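Local structure of catechol 1,2 dioxygenase (Acinetobacter radioresistens, 2XSU) at residues T106-L111 with R307-A312; G115-V120 with L179-L184; A154-W159 with V226-S231; R236-Q241 with F289-V294. The protein probably catalyses the intradiol ring cleavage of catechol by dioxygen to cis,cis-muconate, using a ferric iron held in each subunit of a homodimer. The protein carries 1 engineered substitution. One frame throughout, in Å; residues are numbered along the deposited sequence.

Contact 1. Residues T106-L111 with R307-A312; sequences TIEGPL and RRRASA
Arg309 grips the carboxylate of Glu108 side-on with two nitrogens, one for each oxygen. NH2 of Arg309 donates to OE1 of Glu108 at 2.9 Å and NE of Arg309 donates to OE2 of Glu108, also at 2.9 Å; both bonds are nearly straight, at 174° and 172°. Each oxygen is met on its syn side, and the carboxylate and guanidinium planes lie only 21° apart, so the two charged groups are close to coplanar and the carboxylate is held against rotation. The geometry is that of a bidentate salt bridge. One face of the Arg309 guanidinium is covered by CB of Arg307, and NH2 of Arg309 also bonds to the carbonyl of Val305.

Arg307 comes in as a second, looser positive charge. Its chain runs fully extended, which lays the guanidinium beside the 109-110 backbone, with NH2 of Arg307 3.7 Å from CA of Pro110. Water 1 links the two charges, giving a hydrogen to OE1 of Glu108 at 2.9 Å and accepting one from NH1 of Arg307 at 3.0 Å. Two arginines around one buried carboxylate would be expected to favour its ionised form. Further out, the backbone N of Gly109 donates to OE2 of Glu83, while Trp58 of the second subunit makes a cation-pi contact with Arg307. The C-terminal tail is thereby tied, through the bidentate salt bridge of the buried Glu108, to the loop whose Glu108 O comes 3.2 Å from CE1 of His227, beside the ferric site of this intradiol dioxygenase.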
loop_
_atom_site.group_PDB
_atom_site.type_symbol
_atom_site.label_atom_id
_atom_site.label_comp_id
_atom_site.label_asym_id
_atom_site.label_seq_id
_atom_site.Cartn_x
_atom_site.Cartn_y
_atom_site.Cartn_z
ATOM N N THR A 106 18.383 15.270 8.527
ATOM C CA THR A 106 17.412 14.336 9.091
ATOM C C THR A 106 16.143 14.282 8.240
ATOM O O THR A 106 16.130 14.826 7.112
ATOM C CB THR A 106 17.186 14.553 10.609
ATOM O OG1 THR A 106 16.586 13.372 11.153
ATOM C CG2 THR A 106 16.326 15.806 10.902
ATOM N N ILE A 107 15.113 13.599 8.735
ATOM C CA ILE A 107 13.975 13.275 7.859
ATOM C C ILE A 107 13.152 14.486 7.456
ATOM O O ILE A 107 13.034 15.473 8.237
ATOM C CB ILE A 107 13.071 12.194 8.462
ATOM C CG1 ILE A 107 12.270 12.746 9.643
ATOM C CG2 ILE A 107 13.932 10.971 8.842
ATOM C CD1 ILE A 107 11.208 11.709 10.192
ATOM N N GLU A 108 12.625 14.436 6.239
ATOM C CA GLU A 108 11.734 15.493 5.746
ATOM C C GLU A 108 10.354 15.451 6.423
ATOM O O GLU A 108 9.757 16.505 6.647
ATOM C CB GLU A 108 11.549 15.310 4.235
ATOM C CG GLU A 108 10.769 16.417 3.524
ATOM C CD GLU A 108 10.657 16.166 2.015
ATOM O OE1 GLU A 108 11.635 15.665 1.410
ATOM O OE2 GLU A 108 9.596 16.487 1.427
ATOM N N GLY A 109 9.841 14.250 6.721
ATOM C CA GLY A 109 8.438 14.093 7.091
ATOM C C GLY A 109 7.559 14.228 5.858
ATOM O O GLY A 109 8.042 14.561 4.769
ATOM N N PRO A 110 6.253 14.011 6.036
ATOM C CA PRO A 110 5.344 13.993 4.913
ATOM C C PRO A 110 4.562 15.271 4.674
ATOM O O PRO A 110 3.611 15.246 3.854
ATOM C CB PRO A 110 4.375 12.861 5.307
ATOM C CG PRO A 110 4.253 12.981 6.776
ATOM C CD PRO A 110 5.653 13.437 7.246
ATOM N N LEU A 111 4.945 16.374 5.327
ATOM C CA LEU A 111 4.038 17.549 5.367
ATOM C C LEU A 111 4.594 18.829 4.712
ATOM O O LEU A 111 4.056 19.941 4.927
ATOM C CB LEU A 111 3.576 17.822 6.809
ATOM C CG LEU A 111 2.936 16.626 7.519
ATOM C CD1 LEU A 111 2.578 17.000 8.977
ATOM C CD2 LEU A 111 1.720 16.087 6.756
ATOM N N ARG A 307 10.464 13.494 -4.855
ATOM C CA ARG A 307 9.388 12.975 -4.027
ATOM C C ARG A 307 8.113 13.749 -4.368
ATOM O O ARG A 307 8.173 14.965 -4.620
ATOM C CB ARG A 307 9.765 13.168 -2.540
ATOM C CG ARG A 307 8.758 12.549 -1.583
ATOM C CD ARG A 307 9.196 12.617 -0.097
ATOM N NE ARG A 307 8.112 12.130 0.752
ATOM C CZ ARG A 307 8.154 12.047 2.077
ATOM N NH1 ARG A 307 9.256 12.417 2.742
ATOM N NH2 ARG A 307 7.096 11.585 2.745
ATOM N N ARG A 308 6.968 13.068 -4.396
ATOM C CA ARG A 308 5.700 13.765 -4.629
ATOM C C ARG A 308 5.365 14.632 -3.420
ATOM O O ARG A 308 5.368 14.159 -2.270
ATOM C CB ARG A 308 4.556 12.787 -4.929
ATOM C CG ARG A 308 3.264 13.503 -5.388
ATOM C CD ARG A 308 2.305 12.530 -6.044
ATOM N NE ARG A 308 1.811 11.546 -5.102
ATOM C CZ ARG A 308 1.169 10.432 -5.465
ATOM N NH1 ARG A 308 0.977 10.157 -6.752
ATOM N NH2 ARG A 308 0.764 9.585 -4.537
ATOM N N ARG A 309 5.180 15.920 -3.677
ATOM C CA ARG A 309 4.945 16.864 -2.589
ATOM C C ARG A 309 3.752 17.719 -2.931
ATOM O O ARG A 309 3.531 18.042 -4.111
ATOM C CB ARG A 309 6.179 17.741 -2.370
ATOM C CG ARG A 309 7.342 16.947 -1.780
ATOM C CD ARG A 309 8.629 17.672 -1.947
ATOM N NE ARG A 309 9.787 16.969 -1.381
ATOM C CZ ARG A 309 10.882 16.640 -2.055
ATOM N NH1 ARG A 309 10.984 16.861 -3.370
ATOM N NH2 ARG A 309 11.886 16.031 -1.406
ATOM N N ALA A 310 2.967 18.040 -1.909
ATOM C CA ALA A 310 1.845 18.961 -2.063
ATOM C C ALA A 310 2.333 20.329 -2.584
ATOM O O ALA A 310 3.485 20.708 -2.405
ATOM C CB ALA A 310 1.132 19.104 -0.738
ATOM N N SER A 311 1.450 21.046 -3.277
ATOM C CA SER A 311 1.732 22.418 -3.694
ATOM C C SER A 311 0.434 23.225 -3.645
ATOM O O SER A 311 -0.661 22.663 -3.738
ATOM C CB SER A 311 2.370 22.466 -5.091
ATOM O OG SER A 311 1.448 22.015 -6.073
ATOM N N ALA A 312 0.559 24.532 -3.453
ATOM C CA ALA A 312 -0.623 25.398 -3.365
ATOM C C ALA A 312 -0.248 26.815 -3.751
ATOM O O ALA A 312 0.906 27.086 -4.072
ATOM C CB ALA A 312 -1.226 25.350 -1.969
ATOM O OXT ALA A 312 -1.113 27.713 -3.788
HETATM O O HOH W 1 12.061 12.859 1.768
HETATM O O HOH W 2 3.502 17.000 0.832
#

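Contact 2. Residues G115-V120 with L179-L184; sequences GAPESV and LRRTIL
Thr182 N donates to Pro117 O at 3.0 Å, the first of three backbone bonds that set the register. Ser119 N follows to Thr182 O at 3.0 Å, and Leu184 N to Ser119 O at 2.8 Å. Residues 118-120 and 182-184 therefore pair in parallel, and the short strand axes run 28° apart with a closest approach of 4.7 Å. Two CA-H...O contacts reinforce the pairing, including one from CA of Glu118 to O of Thr182 at 3.2 Å.

Side-chain packing gathers on the face bearing Glu118, Val120, Thr182 and Leu184. The carboxylate end of Glu118 lies across Leu184, with OE2 of Glu118 3.6 Å from CD1 of Leu184. It gets there because CG of Glu118 is anti to the backbone N (chi1 -175°) and the chain stays extended beyond it. Val120 CG2 adds a looser, apolar touch on the same Leu184 methyl. Ahead of strand 118-120, CB of Ala116 rests 3.6 Å from O of Arg180, and Arg181, folded back at chi2 (-66°), brings its guanidinium face under CG of Pro117.

Among the polar links, the same fold lets NH1 of Arg181 bond the carbonyl of Arg180. Water 3 lies between O of Ala116, to which it donates, and OG1 of Thr182, at 2.7 Å from each. The guanidinium of Arg180 leads away toward the carbonyls of Ser168 and Leu111 and packs on iron ligand Tyr167. This parallel pair adds strand 118-120 to the outer side of strand 180-184, at an edge of the mixed beta-sheet framework of the intradiol dioxygenase domain.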
loop_
_atom_site.group_PDB
_atom_site.type_symbol
_atom_site.label_atom_id
_atom_site.label_comp_id
_atom_site.label_asym_id
_atom_site.label_seq_id
_atom_site.Cartn_x
_atom_site.Cartn_y
_atom_site.Cartn_z
ATOM N N GLY A 115 5.292 26.322 -2.657
ATOM C CA GLY A 115 4.602 27.585 -3.013
ATOM C C GLY A 115 4.512 28.643 -1.920
ATOM O O GLY A 115 3.766 29.624 -2.068
ATOM N N ALA A 116 5.273 28.472 -0.833
ATOM C CA ALA A 116 5.150 29.387 0.310
ATOM C C ALA A 116 5.641 30.796 -0.023
ATOM O O ALA A 116 6.502 30.978 -0.906
ATOM C CB ALA A 116 5.915 28.821 1.534
ATOM N N PRO A 117 5.107 31.803 0.689
ATOM C CA PRO A 117 5.560 33.177 0.460
ATOM C C PRO A 117 7.080 33.314 0.610
ATOM O O PRO A 117 7.660 32.742 1.559
ATOM C CB PRO A 117 4.840 33.974 1.558
ATOM C CG PRO A 117 3.646 33.199 1.884
ATOM C CD PRO A 117 4.060 31.731 1.719
ATOM N N GLU A 118 7.717 34.051 -0.300
ATOM C CA GLU A 118 9.154 34.288 -0.281
ATOM C C GLU A 118 9.477 35.739 0.090
ATOM O O GLU A 118 8.823 36.667 -0.406
ATOM C CB GLU A 118 9.755 33.974 -1.658
ATOM C CG GLU A 118 11.279 34.069 -1.723
ATOM C CD GLU A 118 11.830 33.835 -3.131
ATOM O OE1 GLU A 118 12.012 32.656 -3.509
ATOM O OE2 GLU A 118 12.065 34.835 -3.863
ATOM N N SER A 119 10.514 35.928 0.909
ATOM C CA SER A 119 11.021 37.256 1.243
ATOM C C SER A 119 12.529 37.236 1.509
ATOM O O SER A 119 13.154 36.164 1.675
ATOM C CB SER A 119 10.242 37.803 2.447
ATOM O OG SER A 119 10.404 36.921 3.545
ATOM N N VAL A 120 13.138 38.417 1.532
ATOM C CA VAL A 120 14.563 38.525 1.737
ATOM C C VAL A 120 14.909 38.886 3.182
ATOM O O VAL A 120 14.426 39.914 3.710
ATOM C CB VAL A 120 15.168 39.583 0.782
ATOM C CG1 VAL A 120 16.635 39.770 1.096
ATOM C CG2 VAL A 120 14.972 39.140 -0.656
ATOM N N LEU A 179 2.542 29.384 8.940
ATOM C CA LEU A 179 3.768 28.744 9.468
ATOM C C LEU A 179 4.601 28.018 8.401
ATOM O O LEU A 179 5.277 27.030 8.704
ATOM C CB LEU A 179 3.417 27.817 10.664
ATOM C CG LEU A 179 2.505 28.479 11.716
ATOM C CD1 LEU A 179 2.079 27.470 12.788
ATOM C CD2 LEU A 179 3.214 29.682 12.386
ATOM N N ARG A 180 4.564 28.539 7.173
ATOM C CA ARG A 180 5.419 28.054 6.081
ATOM C C ARG A 180 5.965 29.260 5.333
ATOM O O ARG A 180 5.196 30.072 4.810
ATOM C CB ARG A 180 4.588 27.185 5.112
ATOM C CG ARG A 180 3.901 25.977 5.754
ATOM C CD ARG A 180 2.982 25.283 4.737
ATOM N NE ARG A 180 2.319 24.127 5.315
ATOM C CZ ARG A 180 2.879 22.923 5.445
ATOM N NH1 ARG A 180 4.132 22.729 5.024
ATOM N NH2 ARG A 180 2.186 21.944 6.005
ATOM N N ARG A 181 7.282 29.380 5.248
ATOM C CA ARG A 181 7.929 30.518 4.578
ATOM C C ARG A 181 9.222 30.114 3.882
ATOM O O ARG A 181 9.918 29.172 4.314
ATOM C CB ARG A 181 8.233 31.651 5.552
ATOM C CG ARG A 181 7.025 32.321 6.208
ATOM C CD ARG A 181 6.150 33.093 5.199
ATOM N NE ARG A 181 5.105 33.814 5.939
ATOM C CZ ARG A 181 3.906 33.335 6.227
ATOM N NH1 ARG A 181 3.542 32.127 5.813
ATOM N NH2 ARG A 181 3.030 34.076 6.932
ATOM N N THR A 182 9.576 30.876 2.846
ATOM C CA THR A 182 10.891 30.803 2.248
ATOM C C THR A 182 11.559 32.140 2.509
ATOM O O THR A 182 10.992 33.195 2.155
ATOM C CB THR A 182 10.798 30.575 0.722
ATOM O OG1 THR A 182 10.182 29.308 0.488
ATOM C CG2 THR A 182 12.190 30.620 0.063
ATOM N N ILE A 183 12.748 32.081 3.090
ATOM C CA ILE A 183 13.540 33.286 3.423
ATOM C C ILE A 183 14.876 33.213 2.672
ATOM O O ILE A 183 15.629 32.254 2.816
ATOM C CB ILE A 183 13.834 33.427 4.943
ATOM C CG1 ILE A 183 12.567 33.330 5.776
ATOM C CG2 ILE A 183 14.528 34.781 5.226
ATOM C CD1 ILE A 183 12.833 33.171 7.294
ATOM N N LEU A 184 15.199 34.243 1.881
ATOM C CA LEU A 184 16.507 34.253 1.216
ATOM C C LEU A 184 17.497 34.962 2.110
ATOM O O LEU A 184 17.213 36.049 2.607
ATOM C CB LEU A 184 16.443 34.962 -0.164
ATOM C CG LEU A 184 15.393 34.443 -1.146
ATOM C CD1 LEU A 184 15.304 35.355 -2.416
ATOM C CD2 LEU A 184 15.682 32.989 -1.518
HETATM O O HOH W 3 8.592 29.397 -1.726
#

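Contact 3. Residues A154-W159 with V226-S231; sequences AKVEVW and VHYFVS. With FE (Fe (III) ion), chain B.
The indole of Trp159 lies flat against His227, with its five-membered ring and the imidazole forming an offset stack whose planes are 8° apart and whose centroids are 4.3 Å apart. CB of His227 sits over the same indole face, 3.3 Å from the centroid of the six-membered ring. Trp159 reaches this place because its CG is set between the backbone N and the carbonyl carbon (chi1 67°), which folds the ring back over the neighbouring strand. At the edge of the imidazole, in its plane, lies the carbonyl O of Trp159. Farther along the indole, CH2 of Trp159 meets a face of Phe229, offset toward the rim; the rings are oblique, their planes 47° apart. Tyr112 meets both Trp159 and Phe229 edge-to-face.

On the face bearing Val156, Val158, Tyr228 and Val230, CG1 of Val158 stands over the centre of the Tyr228 ring in a CH-pi contact, 3.7 Å from its centroid. CG1 of Val156 touches CE2 of Tyr228 at 3.8 Å, and the Tyr228 hydroxyl bonds to that of Tyr191.

Six backbone hydrogen bonds join 155-159 to 227-231 in antiparallel register, with hydrogen-bonded pairs at Lys155-Ser231, Glu157-Phe229 and Trp159-His227. At the far end, water 4 donates to O of Lys155 and OE2 of Glu157 and accepts from OG of Ser231; OE1 of Glu157 is hydrogen-bonded to the Tyr112 hydroxyl. NE2 of His227 binds the ferric iron at 2.1 Å, with water 5 also bound. Tyr167, Tyr201 and His225 complete the two-tyrosine, two-histidine iron site characteristic of intradiol dioxygenases, and the stacked indole backs one of its histidines.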
loop_
_atom_site.group_PDB
_atom_site.type_symbol
_atom_site.label_atom_id
_atom_site.label_comp_id
_atom_site.label_asym_id
_atom_site.label_seq_id
_atom_site.Cartn_x
_atom_site.Cartn_y
_atom_site.Cartn_z
ATOM N N ALA A 154 21.024 32.303 -0.177
ATOM C CA ALA A 154 20.633 30.928 0.121
ATOM C C ALA A 154 19.139 30.885 0.432
ATOM O O ALA A 154 18.612 31.790 1.094
ATOM C CB ALA A 154 21.440 30.388 1.287
ATOM N N LYS A 155 18.468 29.849 -0.059
ATOM C CA LYS A 155 17.026 29.680 0.117
ATOM C C LYS A 155 16.751 28.852 1.379
ATOM O O LYS A 155 17.031 27.652 1.393
ATOM C CB LYS A 155 16.487 28.971 -1.116
ATOM C CG LYS A 155 15.016 28.957 -1.251
ATOM C CD LYS A 155 14.638 28.476 -2.647
ATOM C CE LYS A 155 13.148 28.221 -2.763
ATOM N NZ LYS A 155 12.721 27.915 -4.169
ATOM N N VAL A 156 16.218 29.493 2.423
ATOM C CA VAL A 156 15.934 28.820 3.704
ATOM C C VAL A 156 14.433 28.592 3.762
ATOM O O VAL A 156 13.654 29.550 3.914
ATOM C CB VAL A 156 16.420 29.657 4.906
ATOM C CG1 VAL A 156 16.083 28.926 6.242
ATOM C CG2 VAL A 156 17.933 29.909 4.786
ATOM N N GLU A 157 14.001 27.332 3.614
ATOM C CA GLU A 157 12.586 27.014 3.637
ATOM C C GLU A 157 12.251 26.400 4.963
ATOM O O GLU A 157 12.887 25.422 5.343
ATOM C CB GLU A 157 12.234 26.031 2.513
ATOM C CG GLU A 157 12.551 26.571 1.131
ATOM C CD GLU A 157 12.072 25.624 0.059
ATOM O OE1 GLU A 157 10.841 25.450 -0.072
ATOM O OE2 GLU A 157 12.951 25.076 -0.675
ATOM N N VAL A 158 11.279 26.988 5.673
ATOM C CA VAL A 158 10.892 26.505 7.020
ATOM C C VAL A 158 9.402 26.207 7.089
ATOM O O VAL A 158 8.566 26.912 6.481
ATOM C CB VAL A 158 11.325 27.502 8.145
ATOM C CG1 VAL A 158 12.824 27.415 8.382
ATOM C CG2 VAL A 158 10.970 28.919 7.754
ATOM N N TRP A 159 9.063 25.125 7.785
ATOM C CA TRP A 159 7.670 24.840 8.105
ATOM C C TRP A 159 7.573 24.154 9.457
ATOM O O TRP A 159 8.469 23.396 9.845
ATOM C CB TRP A 159 6.961 24.050 6.963
ATOM C CG TRP A 159 7.439 22.586 6.681
ATOM C CD1 TRP A 159 6.766 21.440 7.000
ATOM C CD2 TRP A 159 8.634 22.175 5.975
ATOM N NE1 TRP A 159 7.486 20.332 6.562
ATOM C CE2 TRP A 159 8.626 20.754 5.928
ATOM C CE3 TRP A 159 9.716 22.867 5.409
ATOM C CZ2 TRP A 159 9.679 20.008 5.337
ATOM C CZ3 TRP A 159 10.764 22.143 4.814
ATOM C CH2 TRP A 159 10.730 20.705 4.782
ATOM N N VAL A 226 11.234 22.253 14.083
ATOM C CA VAL A 226 11.012 23.093 12.896
ATOM C C VAL A 226 11.789 22.462 11.739
ATOM O O VAL A 226 12.984 22.137 11.871
ATOM C CB VAL A 226 11.509 24.556 13.159
ATOM C CG1 VAL A 226 11.413 25.419 11.870
ATOM C CG2 VAL A 226 10.697 25.203 14.315
ATOM N N HIS A 227 11.111 22.283 10.602
ATOM C CA HIS A 227 11.716 21.669 9.423
ATOM C C HIS A 227 12.459 22.702 8.578
ATOM O O HIS A 227 12.012 23.853 8.478
ATOM C CB HIS A 227 10.572 21.122 8.541
ATOM C CG HIS A 227 9.839 19.962 9.127
ATOM N ND1 HIS A 227 10.297 18.671 8.989
ATOM C CD2 HIS A 227 8.659 19.869 9.808
ATOM C CE1 HIS A 227 9.449 17.834 9.574
ATOM N NE2 HIS A 227 8.462 18.536 10.105
ATOM N N TYR A 228 13.524 22.259 7.899
ATOM C CA TYR A 228 14.300 23.089 6.974
ATOM C C TYR A 228 14.636 22.368 5.674
ATOM O O TYR A 228 15.088 21.224 5.707
ATOM C CB TYR A 228 15.649 23.446 7.600
ATOM C CG TYR A 228 15.656 24.508 8.646
ATOM C CD1 TYR A 228 15.124 24.265 9.917
ATOM C CD2 TYR A 228 16.258 25.762 8.394
ATOM C CE1 TYR A 228 15.144 25.257 10.896
ATOM C CE2 TYR A 228 16.303 26.756 9.387
ATOM C CZ TYR A 228 15.738 26.481 10.637
ATOM O OH TYR A 228 15.743 27.421 11.625
ATOM N N PHE A 229 14.426 23.047 4.536
ATOM C CA PHE A 229 15.260 22.808 3.333
ATOM C C PHE A 229 16.192 24.014 3.194
ATOM O O PHE A 229 15.724 25.157 3.279
ATOM C CB PHE A 229 14.452 22.767 2.025
ATOM C CG PHE A 229 13.597 21.543 1.814
ATOM C CD1 PHE A 229 14.109 20.248 2.006
ATOM C CD2 PHE A 229 12.282 21.675 1.352
ATOM C CE1 PHE A 229 13.316 19.111 1.773
ATOM C CE2 PHE A 229 11.499 20.551 1.111
ATOM C CZ PHE A 229 12.008 19.259 1.333
ATOM N N VAL A 230 17.487 23.787 2.963
ATOM C CA VAL A 230 18.415 24.897 2.684
ATOM C C VAL A 230 19.128 24.583 1.378
ATOM O O VAL A 230 19.667 23.505 1.205
ATOM C CB VAL A 230 19.412 25.164 3.838
ATOM C CG1 VAL A 230 20.242 26.473 3.554
ATOM C CG2 VAL A 230 18.663 25.292 5.200
ATOM N N SER A 231 19.118 25.531 0.444
ATOM C CA SER A 231 19.772 25.301 -0.856
ATOM C C SER A 231 20.440 26.587 -1.323
ATOM O O SER A 231 20.006 27.668 -0.934
ATOM C CB SER A 231 18.759 24.801 -1.896
ATOM O OG SER A 231 17.692 25.721 -2.127
HETATM FE FE FE B . 6.949 17.876 11.382
HETATM O O HOH W 4 15.833 25.404 -0.148
HETATM O O HOH W 5 6.302 16.364 10.006
#

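Contact 4. Residues R236-Q241 with F289-V294; sequences RKLTTQ and FNVELV
Arg236 and Val294 bury the most surface here, at one end of a largely side-chain interface, closed at that end by a backbone bond, between two segments of the mixed beta-sheet framework of the intradiol dioxygenase domain. The segments run 157° apart from end to end, yet they do not form an adjacent strand pair: the CA atoms of Gln241 and Phe289 are 9.5 Å apart, against 5.7 Å for Arg236 and Val294. At that narrow end N of Arg236 donates to O of Val294 at 2.9 Å, with an angle of 174° at the hydrogen. The two side chains lie alongside each other, CD of Arg236 3.9 Å from CG1 of Val294, while the guanidinium leads on to Asp94 and the carbonyl of Pro301.

Leu238 fills the middle. With CG anti to the backbone N (chi1 173°), it places CD2 3.8 Å from CG1 of Val291, and its CB rests near CD2 of Leu293. Where the segments spread, the Phe289 ring reaches across: its edge faces CG2 of Thr240, and its CZ comes to 3.8 Å from O of Gln241, a buried carbonyl oxygen with no hydrogen-bond partner in the model. Water 6 doubles the narrow-end link, donating to O of Arg236 and accepting from N of Val294.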
loop_
_atom_site.group_PDB
_atom_site.type_symbol
_atom_site.label_atom_id
_atom_site.label_comp_id
_atom_site.label_asym_id
_atom_site.label_seq_id
_atom_site.Cartn_x
_atom_site.Cartn_y
_atom_site.Cartn_z
ATOM N N ARG A 236 25.463 21.688 -1.790
ATOM C CA ARG A 236 24.597 20.525 -1.649
ATOM C C ARG A 236 23.323 20.915 -0.884
ATOM O O ARG A 236 23.425 21.481 0.200
ATOM C CB ARG A 236 25.327 19.425 -0.879
ATOM C CG ARG A 236 26.688 19.026 -1.463
ATOM C CD ARG A 236 27.238 17.810 -0.715
ATOM N NE ARG A 236 26.627 16.543 -1.138
ATOM C CZ ARG A 236 26.344 15.533 -0.307
ATOM N NH1 ARG A 236 26.529 15.668 1.000
ATOM N NH2 ARG A 236 25.835 14.405 -0.776
ATOM N N LYS A 237 22.161 20.581 -1.432
ATOM C CA LYS A 237 20.873 20.848 -0.745
ATOM C C LYS A 237 20.792 20.046 0.554
ATOM O O LYS A 237 21.208 18.871 0.615
ATOM C CB LYS A 237 19.690 20.492 -1.630
ATOM C CG LYS A 237 18.346 20.926 -1.040
ATOM C CD LYS A 237 17.239 20.785 -2.066
ATOM C CE LYS A 237 15.912 21.377 -1.552
ATOM N NZ LYS A 237 14.934 21.544 -2.679
ATOM N N LEU A 238 20.241 20.695 1.573
ATOM C CA LEU A 238 20.153 20.113 2.902
ATOM C C LEU A 238 18.711 19.975 3.335
ATOM O O LEU A 238 17.944 20.926 3.243
ATOM C CB LEU A 238 20.903 20.971 3.914
ATOM C CG LEU A 238 20.781 20.604 5.411
ATOM C CD1 LEU A 238 21.402 19.233 5.692
ATOM C CD2 LEU A 238 21.420 21.649 6.301
ATOM N N THR A 239 18.366 18.776 3.818
ATOM C CA THR A 239 17.077 18.531 4.473
ATOM C C THR A 239 17.383 18.311 5.945
ATOM O O THR A 239 18.131 17.401 6.301
ATOM C CB THR A 239 16.365 17.283 3.906
ATOM O OG1 THR A 239 16.112 17.469 2.501
ATOM C CG2 THR A 239 15.013 17.020 4.664
ATOM N N THR A 240 16.848 19.170 6.816
ATOM C CA THR A 240 17.168 19.042 8.250
ATOM C C THR A 240 16.038 19.567 9.140
ATOM O O THR A 240 14.942 19.835 8.651
ATOM C CB THR A 240 18.547 19.698 8.574
ATOM O OG1 THR A 240 19.004 19.268 9.873
ATOM C CG2 THR A 240 18.447 21.203 8.497
ATOM N N GLN A 241 16.281 19.592 10.455
ATOM C CA GLN A 241 15.375 20.228 11.415
ATOM C C GLN A 241 16.173 20.669 12.634
ATOM O O GLN A 241 17.329 20.300 12.779
ATOM C CB GLN A 241 14.286 19.276 11.874
ATOM C CG GLN A 241 14.726 18.206 12.818
ATOM C CD GLN A 241 13.605 17.243 13.166
ATOM O OE1 GLN A 241 12.526 17.257 12.541
ATOM N NE2 GLN A 241 13.860 16.396 14.158
ATOM N N PHE A 289 19.849 29.044 15.141
ATOM C CA PHE A 289 20.159 27.870 14.355
ATOM C C PHE A 289 20.954 28.270 13.095
ATOM O O PHE A 289 20.379 28.706 12.072
ATOM C CB PHE A 289 18.867 27.112 14.018
ATOM C CG PHE A 289 19.101 25.775 13.343
ATOM C CD1 PHE A 289 19.658 24.713 14.054
ATOM C CD2 PHE A 289 18.731 25.582 12.000
ATOM C CE1 PHE A 289 19.864 23.458 13.429
ATOM C CE2 PHE A 289 18.945 24.344 11.365
ATOM C CZ PHE A 289 19.513 23.287 12.087
ATOM N N ASN A 290 22.276 28.147 13.196
ATOM C CA ASN A 290 23.172 28.374 12.066
ATOM C C ASN A 290 23.234 27.141 11.194
ATOM O O ASN A 290 23.029 25.994 11.668
ATOM C CB ASN A 290 24.573 28.775 12.555
ATOM C CG ASN A 290 24.537 29.994 13.426
ATOM O OD1 ASN A 290 23.866 30.989 13.098
ATOM N ND2 ASN A 290 25.219 29.928 14.566
ATOM N N VAL A 291 23.463 27.369 9.911
ATOM C CA VAL A 291 23.522 26.284 8.951
ATOM C C VAL A 291 24.832 26.350 8.184
ATOM O O VAL A 291 25.199 27.403 7.661
ATOM C CB VAL A 291 22.354 26.338 7.957
ATOM C CG1 VAL A 291 22.499 25.250 6.906
ATOM C CG2 VAL A 291 21.017 26.154 8.689
ATOM N N GLU A 292 25.513 25.216 8.116
ATOM C CA GLU A 292 26.729 25.086 7.312
ATOM C C GLU A 292 26.466 24.150 6.138
ATOM O O GLU A 292 26.067 22.982 6.317
ATOM C CB GLU A 292 27.856 24.555 8.202
ATOM C CG GLU A 292 29.162 24.233 7.523
ATOM C CD GLU A 292 30.193 23.704 8.525
ATOM O OE1 GLU A 292 30.687 24.502 9.354
ATOM O OE2 GLU A 292 30.478 22.482 8.506
ATOM N N LEU A 293 26.686 24.664 4.934
ATOM C CA LEU A 293 26.501 23.905 3.701
ATOM C C LEU A 293 27.837 23.422 3.132
ATOM O O LEU A 293 28.871 24.106 3.263
ATOM C CB LEU A 293 25.772 24.754 2.643
ATOM C CG LEU A 293 24.371 25.250 2.985
ATOM C CD1 LEU A 293 23.843 26.134 1.841
ATOM C CD2 LEU A 293 23.446 24.065 3.220
ATOM N N VAL A 294 27.797 22.251 2.511
ATOM C CA VAL A 294 28.980 21.633 1.891
ATOM C C VAL A 294 28.994 22.005 0.403
ATOM O O VAL A 294 27.958 21.994 -0.257
ATOM C CB VAL A 294 28.953 20.092 2.089
ATOM C CG1 VAL A 294 30.137 19.406 1.387
ATOM C CG2 VAL A 294 28.942 19.736 3.591
HETATM O O HOH W 6 25.206 20.932 2.382
#

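In the fold
Contact 1 opens first, at 106-111, and closes only at the C terminus, so the other three contacts nest inside its loop. Contact 2 opens at 115-120 and closes at 179-184; contact 3 opens at 154-159, within that loop, and closes at 226-231, so these two cross. Strands 155-159 and 180-184 are neighbours, making the paired strands of contacts 2 and 3 continuous in one sheet. Contact 4 follows in series, opening at 236-241 and closing at 289-294, and its strand 238-244 pairs with strand 221-231 of contact 3. Segment 106-111 ties the sheet to contact 1: Leu111 reaches Arg180, Glu108 packs on Phe229 and on iron ligand His227, and Thr106 N probably bonds O of Thr239.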